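Local coordinates for protein methyltransferase FkbM (Methylobacillus flagellatus KT, PDB 2PY6) that probably transfers a methyl group to a substrate not yet identified, at residues L55-T60 against L117-Y122; I79-D84 against Y94-I99; Q179-D184 against Y390-R395; A235-S240 against L265-N270; V255-P260 against S282-H287. All coordinates share one frame; numbering follows the deposited sequence.

Contacts 1 and 2 lie in the N-terminal sheet, contacts 3 to 5 in or beside the second. From the N terminus, contact 1 closes a long loop by joining strands 54-58 and 114-118. Contact 2 lies within that loop and adds strand 96-99 to strand 77-82. The two touch, since strands 54-58 and 77-82 are neighbours. Contact 3 opens later. It brings the end of helix 171-180 onto edge strand 392-396, and its loop encloses contacts 4 and 5. These two cross along the chain and touch in space, with centres about 9 Å apart. Contact 4 sets the turn before helix 239-248 against helix 262-274. Contact 5 pairs strands 254-258 and 284-287.

Contact 1. Residues L55-T60 against L117-Y122; sequences LVILGT and LNTCRY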
# COMPACT_ATOMS: atom_id res chain seq x y z
N LEU A 55 -33.50 -1.34 7.17
CA LEU A 55 -32.15 -1.58 7.70
C LEU A 55 -31.04 -0.97 6.81
O LEU A 55 -31.12 -0.94 5.58
CB LEU A 55 -31.93 -3.09 7.89
CG LEU A 55 -30.59 -3.61 8.46
CD1 LEU A 55 -30.54 -3.62 9.97
CD2 LEU A 55 -30.35 -5.04 8.01
N VAL A 56 -30.01 -0.45 7.46
CA VAL A 56 -28.81 0.08 6.80
C VAL A 56 -27.61 -0.77 7.25
O VAL A 56 -27.40 -0.97 8.46
CB VAL A 56 -28.52 1.56 7.16
CG1 VAL A 56 -27.22 2.02 6.53
CG2 VAL A 56 -29.63 2.46 6.68
N ILE A 57 -26.84 -1.26 6.29
CA ILE A 57 -25.66 -2.04 6.57
C ILE A 57 -24.48 -1.08 6.75
O ILE A 57 -24.21 -0.27 5.86
CB ILE A 57 -25.31 -3.00 5.41
CG1 ILE A 57 -26.49 -3.94 5.08
CG2 ILE A 57 -24.04 -3.75 5.71
CD1 ILE A 57 -27.16 -4.56 6.25
N LEU A 58 -23.78 -1.17 7.88
CA LEU A 58 -22.61 -0.34 8.09
C LEU A 58 -21.39 -1.17 7.76
O LEU A 58 -21.16 -2.22 8.40
CB LEU A 58 -22.53 0.17 9.53
CG LEU A 58 -23.76 0.87 10.06
CD1 LEU A 58 -23.56 1.24 11.55
CD2 LEU A 58 -24.12 2.09 9.20
N GLY A 59 -20.62 -0.72 6.79
CA GLY A 59 -19.43 -1.42 6.31
C GLY A 59 -19.71 -2.31 5.12
O GLY A 59 -20.77 -2.89 5.01
N THR A 60 -18.75 -2.41 4.20
CA THR A 60 -18.91 -3.25 3.01
C THR A 60 -17.86 -4.37 2.94
O THR A 60 -17.77 -5.08 1.95
CB THR A 60 -18.86 -2.43 1.69
OG1 THR A 60 -17.60 -1.76 1.55
CG2 THR A 60 -19.99 -1.42 1.61
N LEU A 117 -27.17 -2.29 10.91
CA LEU A 117 -26.39 -3.50 11.16
C LEU A 117 -24.90 -3.17 11.05
O LEU A 117 -24.41 -2.92 9.97
CB LEU A 117 -26.76 -4.60 10.18
CG LEU A 117 -25.86 -5.85 10.12
CD1 LEU A 117 -25.49 -6.46 11.46
CD2 LEU A 117 -26.54 -6.89 9.27
N ASN A 118 -24.19 -3.18 12.18
CA ASN A 118 -22.75 -2.97 12.20
C ASN A 118 -22.10 -4.31 11.82
O ASN A 118 -22.04 -5.23 12.65
CB ASN A 118 -22.29 -2.46 13.57
CG ASN A 118 -20.83 -2.00 13.59
OD1 ASN A 118 -20.09 -2.23 12.66
ND2 ASN A 118 -20.43 -1.33 14.68
N THR A 119 -21.60 -4.40 10.58
CA THR A 119 -20.94 -5.62 10.04
C THR A 119 -19.44 -5.75 10.40
O THR A 119 -18.82 -6.81 10.15
CB THR A 119 -21.05 -5.70 8.50
OG1 THR A 119 -20.28 -4.65 7.88
CG2 THR A 119 -22.47 -5.64 8.07
N CYS A 120 -18.88 -4.68 10.96
CA CYS A 120 -17.48 -4.62 11.36
C CYS A 120 -17.22 -5.48 12.58
O CYS A 120 -18.06 -5.57 13.49
CB CYS A 120 -17.08 -3.18 11.59
SG CYS A 120 -17.31 -2.18 10.07
N ARG A 121 -16.08 -6.18 12.55
CA ARG A 121 -15.68 -7.13 13.58
C ARG A 121 -14.45 -6.67 14.33
O ARG A 121 -14.19 -7.19 15.42
CB ARG A 121 -15.34 -8.50 12.97
CG ARG A 121 -16.31 -9.10 11.97
CD ARG A 121 -17.63 -9.48 12.56
NE ARG A 121 -17.56 -10.71 13.35
CZ ARG A 121 -18.64 -11.31 13.87
NH1 ARG A 121 -19.84 -10.79 13.70
NH2 ARG A 121 -18.51 -12.44 14.56
N TYR A 122 -13.69 -5.72 13.77
CA TYR A 122 -12.47 -5.24 14.38
C TYR A 122 -12.63 -3.85 15.02
O TYR A 122 -13.44 -3.04 14.59
CB TYR A 122 -11.27 -5.42 13.43
CG TYR A 122 -11.18 -6.90 12.97
CD1 TYR A 122 -11.13 -7.95 13.92
CD2 TYR A 122 -11.17 -7.24 11.62
CE1 TYR A 122 -11.07 -9.28 13.52
CE2 TYR A 122 -11.11 -8.58 11.22
CZ TYR A 122 -11.07 -9.59 12.17
OH TYR A 122 -11.00 -10.91 11.77
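L58 O takes two hydrogen bonds from T119. The hydroxyl T119 OG1 donates to L58 O at 2.6 Å, from 26° out of the carbonyl plane. The amide T119 N donates to L58 O at 3.1 Å and lies in that plane. The hydroxyl reaches the carbonyl because OG1 stands between the backbone N and the carbonyl carbon of T119, chi1 67°. The methyl of T119 is then turned to I57, where T119 CG2 and I57 CG2 meet at a tight 3.4 Å, the two side chains crossing at about a right angle.

Before this point the strands run parallel, I57 beside L117 and L58 beside N118. L117 N donates to V56 O, and L58 N donates to L117 O at 2.8 Å. I57 and L117 lie side by side on one face of the sheet, with I57 CD1 3.9 Å from L117 CD2. L55 CD1 comes obliquely against L117 CB, at 3.9 Å. L67 of helix 64-68 touches L55, I57 and L117.

On the face of L58 and N118 lies helix 123-135, whose F129 touches both. N118 OD1 accepts from C120 N in an Asx turn, while its ND2 is held by D130 OD1 and K126 O. G59 has backbone angles that call for glycine, and a side chain there would also collide with T119 OG1.

The strands therefore end on a carbonyl with two donors. A hydroxyl and an amide of one residue satisfy a buried oxygen where the regular pairing stops.

Contact 2. Residues I79-D84 against Y94-I99; sequences IAAVDD and YGLPII
V82 and I99 form the tight side of this contact. V82 CG2 meets I99 CG1 at 3.7 Å, the two side chains crossing at a slant. I99 holds CG1 between its backbone N and carbonyl carbon, chi1 65°, which lets its tip reach A80; I99 CD1 lies 3.9 Å from A80 CB. F104 of helix 101-109 packs on V82 and I99.

Three nearly straight backbone bonds join the strands. A81 N donates to P97 O, I99 N to A81 O and D83 N to I99 O, the second the shortest at 2.8 Å. The pairing is parallel, A81 beside I98 and V82 beside I99, and the strand directions differ by 40°. It belongs to the mixed sheet of the N-terminal alpha/beta part, where strand 96-99 lies between 77-82 and the short 92-93.

The loose side begins at P97, which is exposed. Its ring carbon P97 CD rests 3.4 Å from I79 O, and as a proline it has no amide hydrogen to offer. At the other end D83 CB touches I98 CG2 at 3.7 Å, and D83 OD2 bonds T60 OG1. D84 OD2 bonds T101 OG1, and D84 OD1 bonds Y87 OH of the second subunit.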
# COMPACT_ATOMS: atom_id res chain seq x y z
N ILE A 79 -32.00 -0.92 2.83
CA ILE A 79 -32.00 0.26 1.97
C ILE A 79 -30.64 0.79 1.49
O ILE A 79 -30.58 1.50 0.48
CB ILE A 79 -32.79 1.42 2.62
CG1 ILE A 79 -32.10 1.96 3.85
CG2 ILE A 79 -34.22 0.95 2.99
CD1 ILE A 79 -32.70 3.23 4.33
N ALA A 80 -29.55 0.47 2.18
CA ALA A 80 -28.25 1.05 1.79
C ALA A 80 -27.16 0.43 2.57
O ALA A 80 -27.42 -0.26 3.56
CB ALA A 80 -28.26 2.57 2.05
N ALA A 81 -25.93 0.70 2.13
CA ALA A 81 -24.72 0.31 2.84
C ALA A 81 -23.88 1.57 2.93
O ALA A 81 -23.83 2.35 1.98
CB ALA A 81 -23.96 -0.80 2.13
N VAL A 82 -23.25 1.74 4.09
CA VAL A 82 -22.43 2.88 4.37
C VAL A 82 -20.98 2.55 4.17
O VAL A 82 -20.46 1.57 4.70
CB VAL A 82 -22.64 3.39 5.83
CG1 VAL A 82 -21.70 4.49 6.14
CG2 VAL A 82 -24.06 3.86 6.00
N ASP A 83 -20.33 3.39 3.38
CA ASP A 83 -18.88 3.28 3.16
C ASP A 83 -18.37 4.64 2.62
O ASP A 83 -18.58 4.99 1.45
CB ASP A 83 -18.51 2.12 2.22
CG ASP A 83 -16.99 1.81 2.21
OD1 ASP A 83 -16.14 2.72 2.46
OD2 ASP A 83 -16.64 0.63 1.96
N ASP A 84 -17.73 5.39 3.51
CA ASP A 84 -17.18 6.72 3.20
C ASP A 84 -16.05 6.72 2.16
O ASP A 84 -15.75 7.76 1.60
CB ASP A 84 -16.65 7.41 4.48
CG ASP A 84 -17.76 7.80 5.45
OD1 ASP A 84 -18.78 8.33 4.99
OD2 ASP A 84 -17.60 7.60 6.68
N TYR A 94 -24.39 -5.45 -3.16
CA TYR A 94 -25.49 -6.45 -3.27
C TYR A 94 -26.77 -5.73 -3.68
O TYR A 94 -27.82 -5.90 -3.06
CB TYR A 94 -25.65 -7.28 -1.98
CG TYR A 94 -24.43 -8.15 -1.75
CD1 TYR A 94 -24.25 -9.34 -2.47
CD2 TYR A 94 -23.44 -7.77 -0.85
CE1 TYR A 94 -23.10 -10.13 -2.29
CE2 TYR A 94 -22.31 -8.56 -0.65
CZ TYR A 94 -22.14 -9.73 -1.37
OH TYR A 94 -21.00 -10.47 -1.19
N GLY A 95 -26.66 -4.90 -4.72
CA GLY A 95 -27.78 -4.12 -5.23
C GLY A 95 -28.12 -2.88 -4.44
O GLY A 95 -29.00 -2.12 -4.83
N LEU A 96 -27.44 -2.65 -3.32
CA LEU A 96 -27.74 -1.50 -2.48
C LEU A 96 -26.90 -0.25 -2.82
O LEU A 96 -25.72 -0.36 -3.12
CB LEU A 96 -27.47 -1.84 -1.01
CG LEU A 96 -28.09 -3.07 -0.33
CD1 LEU A 96 -27.38 -3.32 1.02
CD2 LEU A 96 -29.58 -2.93 -0.18
N PRO A 97 -27.50 0.94 -2.71
CA PRO A 97 -26.66 2.12 -2.89
C PRO A 97 -25.62 2.21 -1.76
O PRO A 97 -25.87 1.73 -0.65
CB PRO A 97 -27.66 3.28 -2.84
CG PRO A 97 -28.90 2.74 -2.24
CD PRO A 97 -28.92 1.28 -2.50
N ILE A 98 -24.45 2.76 -2.07
CA ILE A 98 -23.39 2.97 -1.08
C ILE A 98 -23.45 4.46 -0.73
O ILE A 98 -23.34 5.31 -1.60
CB ILE A 98 -21.99 2.53 -1.59
CG1 ILE A 98 -22.04 1.03 -1.94
CG2 ILE A 98 -20.89 2.78 -0.51
CD1 ILE A 98 -20.74 0.48 -2.38
N ILE A 99 -23.64 4.75 0.55
CA ILE A 99 -23.79 6.11 1.07
C ILE A 99 -22.71 6.45 2.10
O ILE A 99 -21.98 5.59 2.56
CB ILE A 99 -25.19 6.32 1.69
CG1 ILE A 99 -25.41 5.44 2.93
CG2 ILE A 99 -26.30 6.10 0.60
CD1 ILE A 99 -26.72 5.71 3.67

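Contact 3. Residues Q179-D184 against Y390-R395; sequences QRLADD and YQIGLR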
# COMPACT_ATOMS: atom_id res chain seq x y z
N GLN A 179 -15.90 -29.17 34.44
CA GLN A 179 -15.32 -29.92 35.55
C GLN A 179 -14.16 -30.82 35.10
O GLN A 179 -13.29 -31.13 35.89
CB GLN A 179 -16.39 -30.78 36.26
CG GLN A 179 -17.58 -30.02 36.84
CD GLN A 179 -18.79 -30.93 37.10
OE1 GLN A 179 -18.65 -32.17 37.19
NE2 GLN A 179 -19.98 -30.33 37.22
N ARG A 180 -14.15 -31.24 33.85
CA ARG A 180 -13.11 -32.14 33.32
C ARG A 180 -11.82 -31.41 32.84
O ARG A 180 -10.77 -32.03 32.68
CB ARG A 180 -13.72 -32.97 32.17
CG ARG A 180 -12.90 -34.16 31.64
CD ARG A 180 -12.40 -35.13 32.73
NE ARG A 180 -11.71 -36.33 32.21
CZ ARG A 180 -10.45 -36.35 31.76
NH1 ARG A 180 -9.70 -35.24 31.75
NH2 ARG A 180 -9.92 -37.50 31.33
N LEU A 181 -11.93 -30.12 32.58
CA LEU A 181 -10.81 -29.33 32.10
C LEU A 181 -9.77 -29.21 33.21
O LEU A 181 -10.11 -29.00 34.39
CB LEU A 181 -11.31 -27.98 31.58
CG LEU A 181 -12.22 -27.99 30.34
CD1 LEU A 181 -12.85 -26.63 30.03
CD2 LEU A 181 -11.44 -28.45 29.10
N ALA A 182 -8.49 -29.35 32.84
CA ALA A 182 -7.40 -29.39 33.84
C ALA A 182 -6.99 -28.06 34.50
O ALA A 182 -6.42 -28.06 35.59
CB ALA A 182 -6.18 -30.05 33.22
N ASP A 183 -7.29 -26.94 33.87
CA ASP A 183 -6.83 -25.65 34.36
C ASP A 183 -7.96 -24.61 34.34
O ASP A 183 -8.92 -24.71 33.56
CB ASP A 183 -5.60 -25.19 33.53
CG ASP A 183 -5.94 -24.88 32.08
OD1 ASP A 183 -6.36 -25.80 31.32
OD2 ASP A 183 -5.79 -23.71 31.71
N ASP A 184 -7.87 -23.64 35.25
CA ASP A 184 -8.86 -22.61 35.38
C ASP A 184 -9.04 -21.75 34.15
O ASP A 184 -10.16 -21.34 33.84
CB ASP A 184 -8.52 -21.71 36.58
CG ASP A 184 -8.56 -22.46 37.93
OD1 ASP A 184 -9.46 -23.28 38.17
OD2 ASP A 184 -7.69 -22.17 38.78
N TYR A 390 -6.26 -38.86 29.16
CA TYR A 390 -5.83 -37.55 28.68
C TYR A 390 -6.24 -36.42 29.63
O TYR A 390 -7.30 -36.48 30.25
CB TYR A 390 -6.47 -37.19 27.35
CG TYR A 390 -5.80 -37.64 26.09
CD1 TYR A 390 -4.54 -37.18 25.74
CD2 TYR A 390 -6.48 -38.44 25.16
CE1 TYR A 390 -3.94 -37.54 24.53
CE2 TYR A 390 -5.89 -38.81 23.96
CZ TYR A 390 -4.63 -38.34 23.64
OH TYR A 390 -4.06 -38.68 22.44
N GLN A 391 -5.39 -35.41 29.72
CA GLN A 391 -5.75 -34.16 30.37
C GLN A 391 -6.28 -33.29 29.22
O GLN A 391 -5.87 -33.47 28.07
CB GLN A 391 -4.54 -33.51 31.00
CG GLN A 391 -3.92 -34.36 32.09
CD GLN A 391 -3.14 -33.55 33.06
OE1 GLN A 391 -1.92 -33.55 33.01
NE2 GLN A 391 -3.84 -32.79 33.92
N ILE A 392 -7.18 -32.35 29.53
CA ILE A 392 -7.81 -31.54 28.51
C ILE A 392 -7.73 -30.04 28.83
O ILE A 392 -7.92 -29.61 29.98
CB ILE A 392 -9.33 -31.91 28.34
CG1 ILE A 392 -9.52 -33.42 28.28
CG2 ILE A 392 -9.92 -31.19 27.10
CD1 ILE A 392 -10.99 -33.86 28.26
N GLY A 393 -7.42 -29.25 27.81
CA GLY A 393 -7.41 -27.78 27.93
C GLY A 393 -8.16 -27.19 26.76
O GLY A 393 -8.56 -27.92 25.83
N LEU A 394 -8.36 -25.86 26.80
CA LEU A 394 -9.06 -25.18 25.74
C LEU A 394 -8.58 -23.75 25.66
O LEU A 394 -8.53 -23.06 26.66
CB LEU A 394 -10.56 -25.17 26.05
CG LEU A 394 -11.54 -24.55 25.05
CD1 LEU A 394 -11.68 -25.45 23.81
CD2 LEU A 394 -12.90 -24.38 25.74
N ARG A 395 -8.21 -23.30 24.47
CA ARG A 395 -7.84 -21.88 24.25
C ARG A 395 -8.60 -21.36 23.03
O ARG A 395 -8.92 -22.13 22.14
CB ARG A 395 -6.34 -21.68 23.99
CG ARG A 395 -5.42 -22.01 25.15
CD ARG A 395 -5.57 -21.07 26.35
NE ARG A 395 -4.75 -21.53 27.48
CZ ARG A 395 -5.14 -22.30 28.49
NH1 ARG A 395 -6.37 -22.76 28.61
NH2 ARG A 395 -4.27 -22.61 29.42
O HOH W 1 -8.30 -32.64 32.17
O HOH W 2 -5.67 -28.24 30.42
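A182 N donates an almost straight bond to I392 O, 2.9 Å long, where the chain leaving helix 171-180 passes strand 392-396. R180 bends at chi2, 52°, and lays its guanidinium edge against Y390 O. Both R180 NH1 and R180 NH2 donate to this one oxygen, NH2 at 3.0 Å from Y390 O. I392 CD1 lies over a face of that guanidinium. L181 CD2 packs on I392 CG2 at 3.7 Å, the side chains at about a right angle.

R395 grips D183 OD2 end-on, in a salt bridge with R395 NH2 3.0 Å from D183 OD2. NH1 meets the syn lone pair of that oxygen, while NH2 comes from above the carboxylate plane. D183 OD1 bonds S186 OG. A methionine in place of R395 would probably leave D183 OD2 without its charged mate, with OD1 still held by S186 and water 2.

Water 1 links R180 O to I392 N. Water 2 donates to both D183 OD1 and I392 O.

D183 is the N-cap of helix 184-199. The contact joins the turn between helices 171-180 and 184-199 to strand 392-396, outermost in this chain's sheet. Here 404-408 runs antiparallel between 364-368 and 392-396, the 3-2-1-4-5-7-6 order of Rossmann-like methyltransferases.

Contact 4. Residues A235-S240 against L265-N270; sequences ASIGES and LQTLQN
G238 N donates to A235 O at 2.9 Å, closing a type II' beta turn, and L268 of helix 262-274 packs on both of these residues. No hydrogen bond crosses the contact; it rests on the carbons of L268 and T267.

With CG anti to the carbonyl carbon (chi1 -69°), L268 carries both methyls to the turn, CD1 to A235 and CD2 to G238. L268 CG lies 3.5 Å from S236 O. L268 CD2 reaches the backbone at the far end of the turn, 3.5 Å from G238 N. The other methyl, L268 CD1, lies 4.2 Å from A235 CB. Beside it, T267 CG2 touches I237 CB at 3.8 Å, and these two side chains run the same way. An alanine in place of L268 is likely to open a gap beneath the turn and leave the A235 to G238 backbone less firmly backed.

G238 has backbone angles that call for glycine, and a side chain there would press on L268 CD2. S236 N is bonded to E259 OE1, which holds the turn from the side of strand 254-258. M257 of that strand touches both A235 and L268. I237 O and E239 O bond a di(hydroxyethyl)ether, probably from the crystallisation liquor.

The turn follows strand 229-233 and leads into helix 239-248. This is the place of the glycine-rich loop of Rossmann-like methyltransferases, which in relatives binds S-adenosylmethionine; a like role here is probable but inferred.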
# COMPACT_ATOMS: atom_id res chain seq x y z
N ALA A 235 -3.85 -29.45 6.32
CA ALA A 235 -2.59 -28.69 6.22
C ALA A 235 -2.67 -27.34 5.51
O ALA A 235 -1.77 -26.53 5.71
CB ALA A 235 -1.49 -29.54 5.63
N SER A 236 -3.75 -27.10 4.76
CA SER A 236 -4.06 -25.87 4.02
C SER A 236 -2.90 -25.30 3.23
O SER A 236 -2.53 -25.84 2.20
CB SER A 236 -4.67 -24.81 4.96
OG SER A 236 -5.84 -25.33 5.53
N ILE A 237 -2.30 -24.24 3.77
CA ILE A 237 -1.26 -23.50 3.10
C ILE A 237 0.09 -23.67 3.80
O ILE A 237 1.05 -22.97 3.47
CB ILE A 237 -1.71 -22.01 2.87
CG1 ILE A 237 -1.85 -21.24 4.18
CG2 ILE A 237 -3.05 -21.99 2.17
CD1 ILE A 237 -2.15 -19.77 3.96
N GLY A 238 0.16 -24.61 4.75
CA GLY A 238 1.43 -24.98 5.38
C GLY A 238 1.87 -24.26 6.62
O GLY A 238 3.00 -24.45 7.06
N GLU A 239 0.98 -23.46 7.21
CA GLU A 239 1.29 -22.68 8.39
C GLU A 239 1.62 -23.54 9.57
O GLU A 239 2.49 -23.17 10.34
CB GLU A 239 0.10 -21.80 8.82
CG GLU A 239 -0.31 -20.65 7.91
CD GLU A 239 -1.67 -20.10 8.34
OE1 GLU A 239 -2.67 -20.87 8.22
OE2 GLU A 239 -1.76 -18.90 8.76
N SER A 240 0.96 -24.68 9.76
CA SER A 240 1.30 -25.52 10.93
C SER A 240 2.70 -26.13 10.79
O SER A 240 3.34 -26.40 11.78
CB SER A 240 0.25 -26.60 11.23
OG SER A 240 -1.06 -26.10 11.08
N LEU A 265 -3.17 -27.90 -2.26
CA LEU A 265 -2.09 -28.80 -2.62
C LEU A 265 -1.06 -28.12 -3.57
O LEU A 265 0.13 -28.40 -3.48
CB LEU A 265 -2.64 -30.08 -3.20
CG LEU A 265 -3.31 -31.07 -2.25
CD1 LEU A 265 -4.05 -32.12 -3.05
CD2 LEU A 265 -2.28 -31.73 -1.38
N GLN A 266 -1.52 -27.25 -4.47
CA GLN A 266 -0.57 -26.46 -5.31
C GLN A 266 0.32 -25.57 -4.42
O GLN A 266 1.51 -25.51 -4.61
CB GLN A 266 -1.32 -25.59 -6.33
CG GLN A 266 -2.07 -26.40 -7.41
CD GLN A 266 -2.96 -25.53 -8.30
OE1 GLN A 266 -2.62 -24.38 -8.60
NE2 GLN A 266 -4.09 -26.09 -8.76
N THR A 267 -0.30 -24.92 -3.45
CA THR A 267 0.38 -24.06 -2.49
C THR A 267 1.39 -24.82 -1.64
O THR A 267 2.48 -24.31 -1.36
CB THR A 267 -0.66 -23.36 -1.59
OG1 THR A 267 -1.47 -22.51 -2.41
CG2 THR A 267 -0.00 -22.52 -0.48
N LEU A 268 1.04 -26.02 -1.23
CA LEU A 268 1.94 -26.84 -0.43
C LEU A 268 3.14 -27.27 -1.20
O LEU A 268 4.17 -27.54 -0.59
CB LEU A 268 1.25 -28.07 0.15
CG LEU A 268 0.23 -27.72 1.20
CD1 LEU A 268 -0.51 -29.00 1.57
CD2 LEU A 268 0.88 -27.06 2.41
N GLN A 269 3.03 -27.40 -2.53
CA GLN A 269 4.22 -27.70 -3.32
C GLN A 269 5.19 -26.51 -3.29
O GLN A 269 6.40 -26.70 -3.35
CB GLN A 269 3.86 -28.12 -4.75
CG GLN A 269 3.15 -29.45 -4.82
CD GLN A 269 4.02 -30.59 -4.34
OE1 GLN A 269 5.10 -30.82 -4.86
NE2 GLN A 269 3.53 -31.34 -3.35
N ASN A 270 4.65 -25.29 -3.18
CA ASN A 270 5.47 -24.09 -3.04
C ASN A 270 6.12 -24.06 -1.65
O ASN A 270 7.30 -23.74 -1.51
CB ASN A 270 4.63 -22.82 -3.18
CG ASN A 270 3.96 -22.66 -4.52
OD1 ASN A 270 4.41 -23.18 -5.56
ND2 ASN A 270 2.90 -21.88 -4.52

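Contact 5. Residues V255-P260 against S282-H287; sequences VWMIEP and SRITVH. With EDO (1,2-ethanediol), chain D.
V255 N to R283 O, 2.9 Å, is the first of five backbone hydrogen bonds that pair these strands in parallel. T285 N to V255 O, M257 N to T285 O, and H287 N to M257 O follow, the last at 2.7 Å. E259 N to H287 O, 3.1 Å, ends the row. The strand axes differ by 20°.

The apolar contacts lie on the face of V255, M257, I284 and V286. M257 is a selenomethionine, and its SE lies 4.1 Å from I284 CG2, the two side chains side by side. V255 CB is 4.2 Å from I284 CG1. L272 of helix 262-274 touches I284 and V286.

On the face of W256, T285 and H287, a bond within strand 284-287 links T285 OG1 and H287 NE2 at 2.8 Å. W256 presents its edge to H287 NE2, which is 3.6 Å from W256 CD1; the ring planes stand at 42°. W256 NE1 bonds D333 OD1. H287 ND1 donates to O2 of a 1,2-ethanediol at 2.8 Å, a molecule probably from the crystallisation liquor.

Strand 254-258, helix 262-274 and strand 284-287 form a beta-alpha-beta crossover, which ends the sheet on this side of the Rossmann-like methyltransferase fold.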
# COMPACT_ATOMS: atom_id res chain seq x y z
N VAL A 255 6.76 -35.36 9.45
CA VAL A 255 5.51 -34.64 9.30
C VAL A 255 4.70 -35.26 8.17
O VAL A 255 5.17 -35.36 7.06
CB VAL A 255 5.70 -33.12 9.07
CG1 VAL A 255 4.35 -32.46 8.81
CG2 VAL A 255 6.40 -32.49 10.28
N TRP A 256 3.48 -35.67 8.48
CA TRP A 256 2.53 -36.14 7.47
C TRP A 256 1.48 -35.06 7.30
O TRP A 256 0.66 -34.83 8.19
CB TRP A 256 1.81 -37.38 7.91
CG TRP A 256 2.65 -38.55 8.20
CD1 TRP A 256 3.07 -39.51 7.31
CD2 TRP A 256 3.12 -38.96 9.49
NE1 TRP A 256 3.78 -40.47 7.96
CE2 TRP A 256 3.81 -40.17 9.31
CE3 TRP A 256 2.99 -38.43 10.79
CZ2 TRP A 256 4.41 -40.87 10.37
CZ3 TRP A 256 3.56 -39.12 11.83
CH2 TRP A 256 4.30 -40.31 11.62
N MSE A 257 1.52 -34.37 6.17
CA MSE A 257 0.57 -33.32 5.86
C MSE A 257 -0.60 -33.88 5.02
O MSE A 257 -0.37 -34.40 3.93
CB MSE A 257 1.26 -32.18 5.11
CG MSE A 257 2.40 -31.52 5.86
SE MSE A 257 3.10 -29.96 4.95
CE MSE A 257 2.20 -28.84 5.36
N ILE A 258 -1.83 -33.71 5.52
CA ILE A 258 -3.06 -34.23 4.89
C ILE A 258 -3.95 -33.07 4.47
O ILE A 258 -4.40 -32.30 5.32
CB ILE A 258 -3.85 -35.16 5.85
CG1 ILE A 258 -2.91 -36.23 6.45
CG2 ILE A 258 -5.06 -35.81 5.14
CD1 ILE A 258 -3.58 -37.05 7.51
N GLU A 259 -4.20 -32.94 3.16
CA GLU A 259 -5.02 -31.86 2.66
C GLU A 259 -5.73 -32.28 1.36
O GLU A 259 -5.04 -32.62 0.41
CB GLU A 259 -4.10 -30.66 2.41
CG GLU A 259 -4.76 -29.51 1.66
CD GLU A 259 -5.93 -28.93 2.41
OE1 GLU A 259 -5.83 -28.71 3.66
OE2 GLU A 259 -6.94 -28.63 1.74
N PRO A 260 -7.09 -32.22 1.29
CA PRO A 260 -7.76 -32.64 0.04
C PRO A 260 -7.95 -31.60 -1.07
O PRO A 260 -8.12 -31.99 -2.22
CB PRO A 260 -9.14 -33.09 0.54
CG PRO A 260 -9.43 -32.20 1.66
CD PRO A 260 -8.09 -31.87 2.32
N SER A 282 13.21 -34.29 3.74
CA SER A 282 12.90 -35.69 3.45
C SER A 282 11.94 -36.30 4.45
O SER A 282 11.39 -37.36 4.20
CB SER A 282 14.19 -36.53 3.40
OG SER A 282 14.93 -36.45 4.63
N ARG A 283 11.74 -35.63 5.57
CA ARG A 283 10.87 -36.10 6.64
C ARG A 283 9.43 -35.65 6.49
O ARG A 283 8.58 -36.03 7.29
CB ARG A 283 11.41 -35.64 7.99
CG ARG A 283 12.79 -36.14 8.29
CD ARG A 283 13.41 -35.34 9.42
NE ARG A 283 14.80 -35.73 9.63
CZ ARG A 283 15.68 -35.06 10.39
NH1 ARG A 283 15.35 -33.93 11.03
NH2 ARG A 283 16.92 -35.53 10.49
N ILE A 284 9.15 -34.85 5.46
CA ILE A 284 7.82 -34.31 5.25
C ILE A 284 7.20 -34.94 4.04
O ILE A 284 7.82 -34.96 2.99
CB ILE A 284 7.88 -32.75 4.94
CG1 ILE A 284 8.49 -31.95 6.09
CG2 ILE A 284 6.51 -32.21 4.69
CD1 ILE A 284 9.19 -30.67 5.62
N THR A 285 5.97 -35.44 4.18
CA THR A 285 5.19 -35.91 3.02
C THR A 285 3.81 -35.25 2.98
O THR A 285 3.22 -34.89 4.01
CB THR A 285 4.99 -37.43 2.98
OG1 THR A 285 4.49 -37.86 4.24
CG2 THR A 285 6.30 -38.14 2.64
N VAL A 286 3.30 -35.11 1.78
CA VAL A 286 1.99 -34.53 1.53
C VAL A 286 1.05 -35.62 1.00
O VAL A 286 1.43 -36.40 0.13
CB VAL A 286 2.08 -33.37 0.53
CG1 VAL A 286 0.65 -32.78 0.28
CG2 VAL A 286 3.08 -32.30 1.04
N HIS A 287 -0.15 -35.67 1.57
CA HIS A 287 -1.14 -36.68 1.22
C HIS A 287 -2.38 -35.95 0.79
O HIS A 287 -3.04 -35.38 1.63
CB HIS A 287 -1.40 -37.58 2.43
CG HIS A 287 -0.13 -38.11 3.02
ND1 HIS A 287 0.40 -39.33 2.67
CD2 HIS A 287 0.75 -37.57 3.90
CE1 HIS A 287 1.54 -39.51 3.30
NE2 HIS A 287 1.77 -38.46 4.07
C1 EDO D . -3.12 -39.90 -0.14
O1 EDO D . -4.15 -40.36 -1.01
C2 EDO D . -1.85 -40.65 -0.53
O2 EDO D . -0.76 -40.37 0.36